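Flavin reductase (Uncultured bacterium, PDB 5CHO) probably reduces flavin with a nicotinamide cofactor and supplies the reduced FAD to the halogenase partner of a bacterial two-component tryptophan halogenase. Local coordinates at residues A[51-56]-A[84-89]; A[63-68]-A[77-82]; A[98-103]-A[145-150]. All coordinates share one frame; numbering follows the deposited sequence.

Contact 1: residues A[51-56]-A[84-89]; sequences VTVGGD and AAMHGS. With FAD (flavin-adenine dinucleotide), chain I.
Met86 and Val53 make the main apolar contact between the end of strand 46-53 and the first turn of helix 85-93, with Val53 CG1 3.8 Å from Met86 SD. The two side chains run antiparallel alongside one another, so they meet flank to flank. In Met86, CG is anti to the backbone N (chi1 -174°), which sends the chain off the helix toward the strand; bends at chi2 and chi3 then fold the methyl over the strand's backbone, where Met86 CE lies 3.3 Å from Val51 O. The other methyl of Val53 serves the next helical turn: Val53 CG2 is 3.9 Å from Ser89 CB. With 189 Å² buried in all, the packing rests on few atoms, and Phe96 of strand 95-100 and Met61 of strand 59-63 help to enclose it.

The amides at the start of the helix bond the cofactor. Met86 N donates to FAD O2P at 2.9 Å with an N-H...O angle of 152°, and Ala85 N donates to the bridging oxygen FAD O3P at 3.1 Å and, weakly, to FAD O1A. Two successive amides thus hold the pyrophosphate, while Ala84 CB packs 3.2 Å from FAD O3P.

Backbone amides at a helix N terminus, whose dipole would probably favour the negative charge, form a classic phosphate-binding site, here the pyrophosphate part of the FAD pocket.

Contact 2: residues A[63-68]-A[77-82]; sequences ANSFTS and LVCVEC. With FAD (flavin-adenine dinucleotide), chain I.
Ser65 OG accepts a hydrogen bond from Cys79 N at 2.7 Å, with an N-H...O angle of 159°, and lies just as close to FAD O4. Its position between the backbone N and the carbonyl carbon (chi1 63°) turns the hydroxyl to both partners. This is the tight part of the contact, where residues 65-67 meet 77-79. Thr67 and Leu77 form an antiparallel hydrogen-bonded pair, Leu77 N reaching Thr67 O at 2.9 Å. Their side chains run side by side, with Thr67 CB 3.9 Å from Leu77 CD1, and Thr67 OG1 bonds Thr67 OG1 of the second subunit. Val78 CG1 meets the Phe66 ring at its edge, 3.9 Å from CD1.

The loop leading into the hairpin and the hairpin's strand 74-81 frame the isoalloxazine site of the flavin reductase-like, FMN-binding split-barrel fold: Asn64 N donates to FAD N5, FAD N3 to Cys79 O at 2.6 Å, and Glu81 N to FAD O2 in an almost straight bond (177°). Were an alanine at Ser65, the lost hydroxyl would probably leave Cys79 N without this acceptor and FAD O4 without its close neighbour.

The other end is looser: past Cys79 the segments diverge, and Glu81 and the exposed Cys82 do not touch residues 63-68.

Contact 3: residues A[98-103]-A[145-150]; sequences VSVLAA and AWFECA
Val98 and Phe147 exchange two backbone hydrogen bonds, Val98 N to Phe147 O and Phe147 N to Val98 O, each 2.9 Å long, with N-H...O angles of 157° and 151°. A further bond runs from Val100 N to Ala145 O at 3.0 Å. Between these bonds, Ser99 and Trp146 form a non-hydrogen-bonded pair, flanked by CA-H...O contacts from Trp146 CA to Val98 O and from Ser99 CA to Ala145 O.

On the Ser99 and Trp146 face, Ser99 OG comes obliquely to the indole, 3.7 Å from Trp146 CD1. The polar ends of both turn to strand 138-140: Ser99 OG bonds Ala140 N and Trp146 NE1 bonds Ala140 O.

The other face is apolar. Val98 CB stands 4.1 Å from Phe147 CB, and Val100 CG2 touches the Phe147 ring in plane at its edge, 4.0 Å from CE2. Phe147 CG lies anti to its carbonyl carbon (chi1 -57°), which carries the ring along this face toward Val100. Ile40 of the second subunit packs on Phe147, and Ser43 of that subunit on Val100 and Ala145.

The 165° between the strand directions confirms an antiparallel pairing in the barrel sheet of the flavin reductase-like fold, one face of which meets the dimer partner.

From the N terminus, strand 46-53 enters contact 1, and the chain must run through strands 59-63, 67-71 and 74-81 before helix 85-93 returns to close that loop. Contact 2 closes a much shorter one, the 67-71/74-81 hairpin, wholly within it. Contact 3 opens afterwards, in series, and joins strand 95-100 to strand 145-157 across 41 intervening residues. All three reach the same antiparallel sheet. Contacts 1 and 2 hold different parts of one FAD, the pyrophosphate and the isoalloxazine, and touch where His87 packs on Val80. Contacts 2 and 3 meet through Phe66, which packs on Val98 and Phe147, and both reach the second subunit.

Contact 1: residues A[51-56]-A[84-89]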
loop_
_atom_site.group_PDB
_atom_site.type_symbol
_atom_site.label_atom_id
_atom_site.label_comp_id
_atom_site.label_asym_id
_atom_site.label_seq_id
_atom_site.Cartn_x
_atom_site.Cartn_y
_atom_site.Cartn_z
ATOM N N VAL A 51 9.418 -9.913 1.106
ATOM C CA VAL A 51 9.581 -10.218 -0.307
ATOM C C VAL A 51 10.831 -11.066 -0.505
ATOM O O VAL A 51 11.889 -10.734 0.026
ATOM C CB VAL A 51 9.677 -8.923 -1.132
ATOM C CG1 VAL A 51 9.957 -9.224 -2.590
ATOM C CG2 VAL A 51 8.404 -8.104 -0.970
ATOM N N THR A 52 10.709 -12.166 -1.248
ATOM C CA THR A 52 11.811 -13.118 -1.398
ATOM C C THR A 52 12.013 -13.572 -2.843
ATOM O O THR A 52 11.083 -13.539 -3.648
ATOM C CB THR A 52 11.578 -14.376 -0.542
ATOM O OG1 THR A 52 10.481 -15.127 -1.076
ATOM C CG2 THR A 52 11.277 -14.000 0.897
ATOM N N VAL A 53 13.233 -13.998 -3.162
ATOM C CA VAL A 53 13.499 -14.707 -4.410
ATOM C C VAL A 53 14.176 -16.037 -4.091
ATOM O O VAL A 53 14.784 -16.192 -3.031
ATOM C CB VAL A 53 14.400 -13.907 -5.371
ATOM C CG1 VAL A 53 13.747 -12.580 -5.738
ATOM C CG2 VAL A 53 15.768 -13.673 -4.755
ATOM N N GLY A 54 14.073 -16.989 -5.012
ATOM C CA GLY A 54 14.796 -18.243 -4.901
ATOM C C GLY A 54 16.015 -18.222 -5.804
ATOM O O GLY A 54 16.698 -17.204 -5.910
ATOM N N GLY A 55 16.290 -19.344 -6.459
ATOM C CA GLY A 55 17.428 -19.430 -7.358
ATOM C C GLY A 55 18.732 -19.795 -6.679
ATOM O O GLY A 55 18.741 -20.442 -5.633
ATOM N N ASP A 56 19.837 -19.378 -7.293
ATOM C CA ASP A 56 21.173 -19.704 -6.807
ATOM C C ASP A 56 21.514 -18.903 -5.563
ATOM O O ASP A 56 22.170 -19.398 -4.646
ATOM C CB ASP A 56 22.203 -19.418 -7.895
ATOM C CG ASP A 56 22.042 -20.319 -9.101
ATOM O OD1 ASP A 56 21.599 -21.473 -8.928
ATOM O OD2 ASP A 56 22.353 -19.870 -10.225
ATOM N N ALA A 84 18.890 -0.960 -3.267
ATOM C CA ALA A 84 18.727 -2.174 -2.479
ATOM C C ALA A 84 19.049 -3.402 -3.312
ATOM O O ALA A 84 18.792 -3.435 -4.512
ATOM C CB ALA A 84 17.313 -2.254 -1.918
ATOM N N ALA A 85 19.605 -4.415 -2.656
ATOM C CA ALA A 85 20.030 -5.630 -3.333
ATOM C C ALA A 85 18.859 -6.362 -3.984
ATOM O O ALA A 85 19.017 -6.980 -5.040
ATOM C CB ALA A 85 20.755 -6.546 -2.355
ATOM N N MET A 86 17.689 -6.310 -3.356
ATOM C CA MET A 86 16.529 -7.017 -3.888
ATOM C C MET A 86 16.108 -6.440 -5.238
ATOM O O MET A 86 15.536 -7.144 -6.064
ATOM C CB MET A 86 15.353 -6.971 -2.906
ATOM C CG MET A 86 14.163 -7.807 -3.357
ATOM S SD MET A 86 14.576 -9.552 -3.557
ATOM C CE MET A 86 14.491 -10.141 -1.873
ATOM N N HIS A 87 16.398 -5.160 -5.451
ATOM C CA HIS A 87 16.121 -4.507 -6.729
ATOM C C HIS A 87 16.781 -5.300 -7.858
ATOM O O HIS A 87 16.165 -5.576 -8.890
ATOM C CB HIS A 87 16.619 -3.059 -6.703
ATOM C CG HIS A 87 16.168 -2.234 -7.873
ATOM N ND1 HIS A 87 16.670 -2.397 -9.141
ATOM C CD2 HIS A 87 15.261 -1.230 -7.946
ATOM C CE1 HIS A 87 16.094 -1.522 -9.955
ATOM N NE2 HIS A 87 15.239 -0.807 -9.255
ATOM N N GLY A 88 18.040 -5.665 -7.651
ATOM C CA GLY A 88 18.762 -6.479 -8.612
ATOM C C GLY A 88 18.287 -7.922 -8.671
ATOM O O GLY A 88 18.142 -8.480 -9.759
ATOM N N SER A 89 18.046 -8.525 -7.507
ATOM C CA SER A 89 17.576 -9.911 -7.436
ATOM C C SER A 89 16.243 -10.105 -8.155
ATOM O O SER A 89 16.024 -11.116 -8.828
ATOM C CB SER A 89 17.444 -10.369 -5.978
ATOM O OG SER A 89 18.595 -10.050 -5.219
HETATM P PA FAD I . 20.125 -3.648 0.989
HETATM O O1A FAD I . 21.273 -4.241 0.222
HETATM O O2A FAD I . 20.126 -4.132 2.386
HETATM O O5B FAD I . 20.250 -2.034 1.007
HETATM C C5B FAD I . 19.297 -1.290 1.777
HETATM C C4B FAD I . 19.777 0.199 1.944
HETATM O O4B FAD I . 20.797 0.233 2.730
HETATM C C3B FAD I . 20.242 0.751 0.602
HETATM O O3B FAD I . 19.836 2.067 0.439
HETATM C C2B FAD I . 21.767 0.665 0.643
HETATM O O2B FAD I . 22.387 1.886 -0.035
HETATM C C1B FAD I . 22.088 0.679 1.888
HETATM N N9A FAD I . 23.139 -0.243 2.124
HETATM C C8A FAD I . 23.035 -1.502 2.614
HETATM N N7A FAD I . 24.284 -2.029 2.675
HETATM C C5A FAD I . 25.155 -1.095 2.219
HETATM C C6A FAD I . 26.533 -1.102 2.058
HETATM N N6A FAD I . 27.572 -2.085 2.322
HETATM N N1A FAD I . 27.162 -0.007 1.571
HETATM C C2A FAD I . 26.444 1.110 1.230
HETATM N N3A FAD I . 25.082 1.118 1.380
HETATM C C4A FAD I . 24.443 0.012 1.876
HETATM N N1 FAD I . 12.511 -1.090 1.591
HETATM C C2 FAD I . 12.055 -0.941 0.210
HETATM O O2 FAD I . 12.875 -0.790 -0.703
HETATM N N3 FAD I . 10.628 -0.958 -0.093
HETATM C C4 FAD I . 9.684 -1.126 0.965
HETATM O O4 FAD I . 8.561 -1.143 0.720
HETATM C C4X FAD I . 10.166 -1.277 2.375
HETATM N N5 FAD I . 9.239 -1.444 3.452
HETATM C C5X FAD I . 9.722 -1.605 4.846
HETATM C C6 FAD I . 8.797 -1.774 5.919
HETATM C C7 FAD I . 9.261 -1.918 7.234
HETATM C C7M FAD I . 7.998 -2.081 8.134
HETATM C C8 FAD I . 10.637 -1.900 7.477
HETATM C C8M FAD I . 11.024 -2.073 8.984
HETATM C C9 FAD I . 11.540 -1.735 6.419
HETATM C C9A FAD I . 11.089 -1.582 5.100
HETATM N N10 FAD I . 12.047 -1.412 4.010
HETATM C C10 FAD I . 11.569 -1.258 2.650
HETATM C "C1'" FAD I . 13.517 -1.381 4.263
HETATM C "C2'" FAD I . 14.176 -2.679 3.756
HETATM O "O2'" FAD I . 13.554 -3.774 4.357
HETATM C "C3'" FAD I . 15.640 -2.638 4.123
HETATM O "O3'" FAD I . 16.254 -1.586 3.445
HETATM C "C4'" FAD I . 16.329 -3.954 3.748
HETATM O "O4'" FAD I . 17.566 -3.997 4.334
HETATM C "C5'" FAD I . 16.494 -4.042 2.216
HETATM O "O5'" FAD I . 17.143 -5.262 1.877
HETATM P P FAD I . 17.969 -5.357 0.488
HETATM O O1P FAD I . 18.956 -6.492 0.576
HETATM O O2P FAD I . 17.004 -5.571 -0.684
HETATM O O3P FAD I . 18.744 -4.006 0.289
#

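Contact 2: residues A[63-68]-A[77-82]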
loop_
_atom_site.group_PDB
_atom_site.type_symbol
_atom_site.label_atom_id
_atom_site.label_comp_id
_atom_site.label_asym_id
_atom_site.label_seq_id
_atom_site.Cartn_x
_atom_site.Cartn_y
_atom_site.Cartn_z
ATOM N N ALA A 63 9.173 -5.547 3.327
ATOM C CA ALA A 63 8.481 -4.539 2.529
ATOM C C ALA A 63 7.069 -4.301 3.040
ATOM O O ALA A 63 6.356 -5.250 3.362
ATOM C CB ALA A 63 8.445 -4.956 1.072
ATOM N N ASN A 64 6.678 -3.031 3.123
ATOM C CA ASN A 64 5.303 -2.662 3.454
ATOM C C ASN A 64 4.642 -1.900 2.304
ATOM O O ASN A 64 3.509 -1.431 2.427
ATOM C CB ASN A 64 5.260 -1.836 4.750
ATOM C CG ASN A 64 5.664 -0.383 4.547
ATOM O OD1 ASN A 64 6.400 -0.045 3.619
ATOM N ND2 ASN A 64 5.198 0.485 5.442
ATOM N N SER A 65 5.356 -1.786 1.187
ATOM C CA SER A 65 4.829 -1.110 0.005
ATOM C C SER A 65 3.981 -2.057 -0.843
ATOM O O SER A 65 3.567 -1.711 -1.950
ATOM C CB SER A 65 5.968 -0.543 -0.843
ATOM O OG SER A 65 6.798 -1.583 -1.331
ATOM N N PHE A 66 3.735 -3.253 -0.318
ATOM C CA PHE A 66 2.937 -4.247 -1.018
ATOM C C PHE A 66 1.504 -3.753 -1.191
ATOM O O PHE A 66 0.896 -3.249 -0.249
ATOM C CB PHE A 66 2.956 -5.575 -0.262
ATOM C CG PHE A 66 2.048 -6.622 -0.849
ATOM C CD1 PHE A 66 2.469 -7.424 -1.892
ATOM C CD2 PHE A 66 0.771 -6.801 -0.350
ATOM C CE1 PHE A 66 1.630 -8.388 -2.423
ATOM C CE2 PHE A 66 -0.072 -7.759 -0.876
ATOM C CZ PHE A 66 0.357 -8.553 -1.915
ATOM N N THR A 67 0.977 -3.899 -2.403
ATOM C CA THR A 67 -0.344 -3.383 -2.752
ATOM C C THR A 67 -1.024 -4.254 -3.805
ATOM O O THR A 67 -0.436 -4.571 -4.837
ATOM C CB THR A 67 -0.256 -1.928 -3.262
ATOM O OG1 THR A 67 0.374 -1.111 -2.264
ATOM C CG2 THR A 67 -1.640 -1.367 -3.560
ATOM N N SER A 68 -2.266 -4.639 -3.529
ATOM C CA SER A 68 -3.077 -5.359 -4.504
ATOM C C SER A 68 -3.495 -4.409 -5.620
ATOM O O SER A 68 -4.003 -3.321 -5.349
ATOM C CB SER A 68 -4.309 -5.965 -3.837
ATOM O OG SER A 68 -4.992 -5.000 -3.055
ATOM N N LEU A 77 1.821 -5.214 -6.598
ATOM C CA LEU A 77 3.061 -4.464 -6.744
ATOM C C LEU A 77 3.788 -4.289 -5.420
ATOM O O LEU A 77 3.192 -4.367 -4.348
ATOM C CB LEU A 77 2.792 -3.096 -7.387
ATOM C CG LEU A 77 2.046 -1.974 -6.665
ATOM C CD1 LEU A 77 2.879 -1.318 -5.561
ATOM C CD2 LEU A 77 1.623 -0.941 -7.696
ATOM N N VAL A 78 5.091 -4.055 -5.526
ATOM C CA VAL A 78 5.923 -3.655 -4.401
ATOM C C VAL A 78 6.878 -2.581 -4.889
ATOM O O VAL A 78 7.261 -2.581 -6.058
ATOM C CB VAL A 78 6.737 -4.830 -3.819
ATOM C CG1 VAL A 78 5.820 -5.875 -3.193
ATOM C CG2 VAL A 78 7.615 -5.463 -4.898
ATOM N N CYS A 79 7.255 -1.664 -4.003
ATOM C CA CYS A 79 8.225 -0.631 -4.349
ATOM C C CYS A 79 9.554 -0.930 -3.674
ATOM O O CYS A 79 9.625 -1.045 -2.451
ATOM C CB CYS A 79 7.721 0.750 -3.944
ATOM S SG CYS A 79 6.110 1.165 -4.641
ATOM N N VAL A 80 10.605 -1.055 -4.479
ATOM C CA VAL A 80 11.925 -1.398 -3.967
ATOM C C VAL A 80 12.958 -0.339 -4.333
ATOM O O VAL A 80 13.098 0.050 -5.494
ATOM C CB VAL A 80 12.383 -2.774 -4.491
ATOM C CG1 VAL A 80 13.715 -3.172 -3.865
ATOM C CG2 VAL A 80 11.319 -3.817 -4.200
ATOM N N GLU A 81 13.662 0.121 -3.306
ATOM C CA GLU A 81 14.769 1.061 -3.425
ATOM C C GLU A 81 15.750 0.659 -4.521
ATOM O O GLU A 81 16.105 -0.511 -4.637
ATOM C CB GLU A 81 15.500 1.141 -2.087
ATOM C CG GLU A 81 16.057 2.493 -1.728
ATOM C CD GLU A 81 16.975 2.410 -0.530
ATOM O OE1 GLU A 81 16.641 1.675 0.424
ATOM O OE2 GLU A 81 18.034 3.073 -0.539
ATOM N N CYS A 82 16.176 1.628 -5.326
ATOM C CA CYS A 82 17.095 1.354 -6.427
ATOM C C CYS A 82 18.415 0.780 -5.919
ATOM O O CYS A 82 18.983 -0.118 -6.537
ATOM C CB CYS A 82 17.357 2.617 -7.248
ATOM S SG CYS A 82 16.106 2.931 -8.536
HETATM P PA FAD I . 20.125 -3.648 0.989
HETATM O O1A FAD I . 21.273 -4.241 0.222
HETATM O O2A FAD I . 20.126 -4.132 2.386
HETATM O O5B FAD I . 20.250 -2.034 1.007
HETATM C C5B FAD I . 19.297 -1.290 1.777
HETATM C C4B FAD I . 19.777 0.199 1.944
HETATM O O4B FAD I . 20.797 0.233 2.730
HETATM C C3B FAD I . 20.242 0.751 0.602
HETATM O O3B FAD I . 19.836 2.067 0.439
HETATM C C2B FAD I . 21.767 0.665 0.643
HETATM O O2B FAD I . 22.387 1.886 -0.035
HETATM C C1B FAD I . 22.088 0.679 1.888
HETATM N N9A FAD I . 23.139 -0.243 2.124
HETATM C C8A FAD I . 23.035 -1.502 2.614
HETATM N N7A FAD I . 24.284 -2.029 2.675
HETATM C C5A FAD I . 25.155 -1.095 2.219
HETATM C C6A FAD I . 26.533 -1.102 2.058
HETATM N N6A FAD I . 27.572 -2.085 2.322
HETATM N N1A FAD I . 27.162 -0.007 1.571
HETATM C C2A FAD I . 26.444 1.110 1.230
HETATM N N3A FAD I . 25.082 1.118 1.380
HETATM C C4A FAD I . 24.443 0.012 1.876
HETATM N N1 FAD I . 12.511 -1.090 1.591
HETATM C C2 FAD I . 12.055 -0.941 0.210
HETATM O O2 FAD I . 12.875 -0.790 -0.703
HETATM N N3 FAD I . 10.628 -0.958 -0.093
HETATM C C4 FAD I . 9.684 -1.126 0.965
HETATM O O4 FAD I . 8.561 -1.143 0.720
HETATM C C4X FAD I . 10.166 -1.277 2.375
HETATM N N5 FAD I . 9.239 -1.444 3.452
HETATM C C5X FAD I . 9.722 -1.605 4.846
HETATM C C6 FAD I . 8.797 -1.774 5.919
HETATM C C7 FAD I . 9.261 -1.918 7.234
HETATM C C7M FAD I . 7.998 -2.081 8.134
HETATM C C8 FAD I . 10.637 -1.900 7.477
HETATM C C8M FAD I . 11.024 -2.073 8.984
HETATM C C9 FAD I . 11.540 -1.735 6.419
HETATM C C9A FAD I . 11.089 -1.582 5.100
HETATM N N10 FAD I . 12.047 -1.412 4.010
HETATM C C10 FAD I . 11.569 -1.258 2.650
HETATM C "C1'" FAD I . 13.517 -1.381 4.263
HETATM C "C2'" FAD I . 14.176 -2.679 3.756
HETATM O "O2'" FAD I . 13.554 -3.774 4.357
HETATM C "C3'" FAD I . 15.640 -2.638 4.123
HETATM O "O3'" FAD I . 16.254 -1.586 3.445
HETATM C "C4'" FAD I . 16.329 -3.954 3.748
HETATM O "O4'" FAD I . 17.566 -3.997 4.334
HETATM C "C5'" FAD I . 16.494 -4.042 2.216
HETATM O "O5'" FAD I . 17.143 -5.262 1.877
HETATM P P FAD I . 17.969 -5.357 0.488
HETATM O O1P FAD I . 18.956 -6.492 0.576
HETATM O O2P FAD I . 17.004 -5.571 -0.684
HETATM O O3P FAD I . 18.744 -4.006 0.289
#

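Contact 3: residues A[98-103]-A[145-150]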
loop_
_atom_site.group_PDB
_atom_site.type_symbol
_atom_site.label_atom_id
_atom_site.label_comp_id
_atom_site.label_asym_id
_atom_site.label_seq_id
_atom_site.Cartn_x
_atom_site.Cartn_y
_atom_site.Cartn_z
ATOM N N VAL A 98 5.962 -13.439 -1.686
ATOM C CA VAL A 98 5.520 -12.430 -0.736
ATOM C C VAL A 98 4.804 -13.131 0.410
ATOM O O VAL A 98 3.898 -13.928 0.176
ATOM C CB VAL A 98 4.571 -11.401 -1.403
ATOM C CG1 VAL A 98 4.078 -10.368 -0.396
ATOM C CG2 VAL A 98 5.250 -10.721 -2.593
ATOM N N SER A 99 5.217 -12.843 1.643
ATOM C CA SER A 99 4.565 -13.401 2.826
ATOM C C SER A 99 4.041 -12.275 3.698
ATOM O O SER A 99 4.797 -11.396 4.098
ATOM C CB SER A 99 5.529 -14.278 3.632
ATOM O OG SER A 99 6.207 -15.206 2.807
ATOM N N VAL A 100 2.750 -12.318 4.007
ATOM C CA VAL A 100 2.125 -11.296 4.829
ATOM C C VAL A 100 2.285 -11.707 6.286
ATOM O O VAL A 100 1.874 -12.798 6.684
ATOM C CB VAL A 100 0.643 -11.120 4.455
ATOM C CG1 VAL A 100 -0.044 -10.133 5.387
ATOM C CG2 VAL A 100 0.526 -10.662 3.011
ATOM N N LEU A 101 2.871 -10.827 7.089
ATOM C CA LEU A 101 3.346 -11.227 8.408
ATOM C C LEU A 101 2.311 -11.092 9.512
ATOM O O LEU A 101 1.598 -10.093 9.605
ATOM C CB LEU A 101 4.585 -10.414 8.782
ATOM C CG LEU A 101 5.807 -10.639 7.887
ATOM C CD1 LEU A 101 6.964 -9.780 8.362
ATOM C CD2 LEU A 101 6.203 -12.115 7.845
ATOM N N ALA A 102 2.253 -12.123 10.350
ATOM C CA ALA A 102 1.453 -12.106 11.569
ATOM C C ALA A 102 2.135 -11.265 12.640
ATOM O O ALA A 102 3.315 -10.936 12.526
ATOM C CB ALA A 102 1.222 -13.517 12.068
ATOM N N ALA A 103 1.388 -10.943 13.692
ATOM C CA ALA A 103 1.860 -10.044 14.738
ATOM C C ALA A 103 3.033 -10.621 15.540
ATOM O O ALA A 103 3.863 -9.869 16.055
ATOM C CB ALA A 103 0.705 -9.698 15.671
ATOM N N ALA A 145 -0.635 -14.961 4.917
ATOM C CA ALA A 145 -0.869 -15.315 3.518
ATOM C C ALA A 145 0.431 -15.475 2.725
ATOM O O ALA A 145 1.459 -14.900 3.082
ATOM C CB ALA A 145 -1.754 -14.264 2.858
ATOM N N TRP A 146 0.367 -16.259 1.650
ATOM C CA TRP A 146 1.482 -16.423 0.719
ATOM C C TRP A 146 1.096 -16.025 -0.702
ATOM O O TRP A 146 -0.036 -16.243 -1.131
ATOM C CB TRP A 146 1.979 -17.875 0.701
ATOM C CG TRP A 146 2.722 -18.333 1.923
ATOM C CD1 TRP A 146 3.287 -17.556 2.894
ATOM C CD2 TRP A 146 2.998 -19.691 2.289
ATOM N NE1 TRP A 146 3.891 -18.348 3.843
ATOM C CE2 TRP A 146 3.725 -19.663 3.494
ATOM C CE3 TRP A 146 2.694 -20.926 1.714
ATOM C CZ2 TRP A 146 4.153 -20.825 4.133
ATOM C CZ3 TRP A 146 3.117 -22.074 2.348
ATOM C CH2 TRP A 146 3.838 -22.018 3.543
ATOM N N PHE A 147 2.046 -15.428 -1.421
ATOM C CA PHE A 147 1.896 -15.172 -2.850
ATOM C C PHE A 147 3.171 -15.581 -3.573
ATOM O O PHE A 147 4.268 -15.388 -3.051
ATOM C CB PHE A 147 1.621 -13.696 -3.161
ATOM C CG PHE A 147 0.416 -13.123 -2.469
ATOM C CD1 PHE A 147 -0.832 -13.130 -3.081
ATOM C CD2 PHE A 147 0.535 -12.570 -1.203
ATOM C CE1 PHE A 147 -1.937 -12.594 -2.439
ATOM C CE2 PHE A 147 -0.561 -12.029 -0.563
ATOM C CZ PHE A 147 -1.800 -12.045 -1.179
ATOM N N GLU A 148 3.024 -16.146 -4.767
ATOM C CA GLU A 148 4.143 -16.270 -5.698
ATOM C C GLU A 148 3.820 -15.454 -6.933
ATOM O O GLU A 148 2.681 -15.452 -7.404
ATOM C CB GLU A 148 4.420 -17.723 -6.089
ATOM C CG GLU A 148 4.858 -18.617 -4.950
ATOM C CD GLU A 148 5.170 -20.024 -5.422
ATOM O OE1 GLU A 148 6.333 -20.280 -5.798
ATOM O OE2 GLU A 148 4.252 -20.871 -5.431
ATOM N N CYS A 149 4.828 -14.771 -7.460
ATOM C CA CYS A 149 4.617 -13.842 -8.556
ATOM C C CYS A 149 5.697 -13.958 -9.613
ATOM O O CYS A 149 6.842 -14.293 -9.314
ATOM C CB CYS A 149 4.587 -12.407 -8.025
ATOM S SG CYS A 149 3.509 -12.153 -6.597
ATOM N N ALA A 150 5.312 -13.679 -10.851
ATOM C CA ALA A 150 6.259 -13.497 -11.936
ATOM C C ALA A 150 6.340 -12.015 -12.240
ATOM O O ALA A 150 5.314 -11.340 -12.298
ATOM C CB ALA A 150 5.835 -14.271 -13.156
#